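Latent form of PPO4 Tyrosinase (Agaricus bisporus var. bisporus H97, PDB 4OUA) catalyses the copper-dependent o-hydroxylation of monophenols and the oxidation of the resulting o-diphenols to reactive o-quinones, the initial step of melanin synthesis. Local coordinates at residues C79-V84 against E306-M311. Residues are numbered along the deposited sequence; the frame is centred on the assembly and turned at random.
Sequences CTHSQV and EREGSM. With CU1 (copper (I) ion), chain H.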
loop_
_atom_site.group_PDB
_atom_site.type_symbol
_atom_site.label_atom_id
_atom_site.label_comp_id
_atom_site.label_asym_id
_atom_site.label_seq_id
_atom_site.Cartn_x
_atom_site.Cartn_y
_atom_site.Cartn_z
ATOM N N CYS B 79 7.501 7.623 -10.568
ATOM C CA CYS B 79 7.280 6.485 -9.683
ATOM C C CYS B 79 7.559 5.164 -10.391
ATOM O O CYS B 79 7.276 5.010 -11.577
ATOM C CB CYS B 79 5.850 6.496 -9.132
ATOM S SG CYS B 79 4.567 6.041 -10.317
ATOM N N THR B 80 8.126 4.218 -9.648
ATOM C CA THR B 80 8.480 2.915 -10.192
ATOM C C THR B 80 7.509 1.848 -9.708
ATOM O O THR B 80 7.459 1.536 -8.519
ATOM C CB THR B 80 9.910 2.509 -9.796
ATOM O OG1 THR B 80 9.978 2.315 -8.378
ATOM C CG2 THR B 80 10.902 3.586 -10.205
ATOM N N HIS B 81 6.741 1.288 -10.635
ATOM C CA HIS B 81 5.754 0.275 -10.288
ATOM C C HIS B 81 5.969 -1.001 -11.099
ATOM O O HIS B 81 6.441 -0.953 -12.236
ATOM C CB HIS B 81 4.340 0.821 -10.503
ATOM C CG HIS B 81 4.109 2.163 -9.875
ATOM N ND1 HIS B 81 4.355 3.346 -10.538
ATOM C CD2 HIS B 81 3.668 2.507 -8.642
ATOM C CE1 HIS B 81 4.072 4.362 -9.742
ATOM N NE2 HIS B 81 3.652 3.880 -8.584
ATOM N N SER B 82 5.630 -2.137 -10.497
ATOM C CA SER B 82 5.778 -3.442 -11.138
ATOM C C SER B 82 7.244 -3.805 -11.360
ATOM O O SER B 82 7.584 -4.460 -12.345
ATOM C CB SER B 82 5.027 -3.475 -12.472
ATOM O OG SER B 82 3.663 -3.135 -12.300
ATOM N N GLN B 83 8.108 -3.383 -10.443
ATOM C CA GLN B 83 9.534 -3.674 -10.550
ATOM C C GLN B 83 10.206 -3.724 -9.180
ATOM O O GLN B 83 9.559 -3.516 -8.154
ATOM C CB GLN B 83 10.216 -2.639 -11.441
ATOM C CG GLN B 83 10.150 -1.224 -10.907
ATOM C CD GLN B 83 10.403 -0.193 -11.984
ATOM O OE1 GLN B 83 9.719 -0.172 -13.008
ATOM N NE2 GLN B 83 11.395 0.662 -11.767
ATOM N N VAL B 84 11.508 -3.994 -9.169
ATOM C CA VAL B 84 12.240 -4.206 -7.921
ATOM C C VAL B 84 12.520 -2.919 -7.145
ATOM O O VAL B 84 12.782 -2.961 -5.941
ATOM C CB VAL B 84 13.584 -4.917 -8.180
ATOM C CG1 VAL B 84 13.348 -6.349 -8.622
ATOM C CG2 VAL B 84 14.398 -4.157 -9.215
ATOM N N GLU B 306 13.069 -2.890 -16.082
ATOM C CA GLU B 306 12.024 -1.874 -16.105
ATOM C C GLU B 306 10.956 -2.283 -17.110
ATOM O O GLU B 306 11.259 -2.508 -18.282
ATOM C CB GLU B 306 12.603 -0.505 -16.465
ATOM C CG GLU B 306 11.560 0.534 -16.847
ATOM C CD GLU B 306 10.757 1.024 -15.660
ATOM O OE1 GLU B 306 9.512 0.931 -15.705
ATOM O OE2 GLU B 306 11.371 1.508 -14.684
ATOM N N ARG B 307 9.711 -2.381 -16.659
ATOM C CA ARG B 307 8.644 -2.894 -17.513
ATOM C C ARG B 307 7.725 -1.804 -18.066
ATOM O O ARG B 307 7.837 -1.434 -19.234
ATOM C CB ARG B 307 7.824 -3.935 -16.753
ATOM C CG ARG B 307 8.621 -5.179 -16.402
ATOM C CD ARG B 307 7.748 -6.276 -15.822
ATOM N NE ARG B 307 8.462 -7.547 -15.771
ATOM C CZ ARG B 307 9.269 -7.913 -14.780
ATOM N NH1 ARG B 307 9.464 -7.103 -13.746
ATOM N NH2 ARG B 307 9.880 -9.089 -14.821
ATOM N N GLU B 308 6.822 -1.293 -17.235
ATOM C CA GLU B 308 5.816 -0.342 -17.704
ATOM C C GLU B 308 6.431 0.989 -18.132
ATOM O O GLU B 308 5.886 1.682 -18.990
ATOM C CB GLU B 308 4.753 -0.106 -16.629
ATOM C CG GLU B 308 5.250 0.614 -15.393
ATOM C CD GLU B 308 4.163 0.782 -14.347
ATOM O OE1 GLU B 308 3.173 0.018 -14.394
ATOM O OE2 GLU B 308 4.297 1.676 -13.483
ATOM N N GLY B 309 7.564 1.343 -17.534
ATOM C CA GLY B 309 8.294 2.532 -17.937
ATOM C C GLY B 309 8.096 3.738 -17.038
ATOM O O GLY B 309 6.967 4.162 -16.784
ATOM N N SER B 310 9.207 4.294 -16.563
ATOM C CA SER B 310 9.183 5.495 -15.733
ATOM C C SER B 310 10.093 6.569 -16.323
ATOM O O SER B 310 10.877 6.298 -17.232
ATOM C CB SER B 310 9.606 5.170 -14.299
ATOM O OG SER B 310 10.943 4.706 -14.256
ATOM N N MET B 311 9.990 7.787 -15.802
ATOM C CA MET B 311 10.782 8.903 -16.309
ATOM C C MET B 311 12.277 8.684 -16.092
ATOM O O MET B 311 13.104 9.198 -16.843
ATOM C CB MET B 311 10.336 10.213 -15.655
ATOM C CG MET B 311 11.182 11.417 -16.037
ATOM S SD MET B 311 10.308 12.980 -15.832
ATOM C CE MET B 311 9.164 12.911 -17.210
HETATM CU CU CU1 H . 4.102 4.995 -6.926
HETATM O O HOH W 1 2.415 4.541 -5.374
#
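Residues 79-84 and 306-311 run past each other as two irregular loop segments in opposite directions, Thr80 facing Ser310 with their CA atoms 6.2 Å apart and Gln83 facing Glu306 at 6.3 Å between CA atoms, and no backbone hydrogen bond joins them. The link nearest the metal is between His81 and Glu308. Glu308 reaches across with its chain extended beyond CG and brings OE2 to the edge of the imidazole, close to the ring plane, where His81 ND1 gives it a weak hydrogen bond of 3.4 Å, well bent at 127°. Ring and carboxylate are turned 49° from each other. Through its other ring nitrogen, NE2, His81 binds copper at 2.0 Å, together with His56 and His90, so Glu308 sits in the second shell and may help orient the imidazole. The ring is further fixed by a thioether bond from Cys79 SG to His81 CE1 (1.8 Å), the Cys-His crosslink known at the first copper of the type-3 dicopper centre in fungal tyrosinases. Further along, Arg307 stretches out from CG to NE and sets the edge of its guanidinium near Ser82 O, while Ser82 OG is hydrogen-bonded to Lys420. Glu306 bends at chi2, which turns its buried carboxylate over to the Gln83 amide, with the two planes 65° apart. The same carboxylate folds back on its own loop: OE1 takes the Gly309 N-H at 2.7 Å from N, on its anti side and tilted somewhat out of the carboxylate plane. An alanine in place of Glu306 would remove this acceptor and probably leave the Gly309 N-H without its mate and the turn of residues 306-309 less firmly held. At the other end of the contact, Ser310 CB lies against Cys79 O at 3.6 Å.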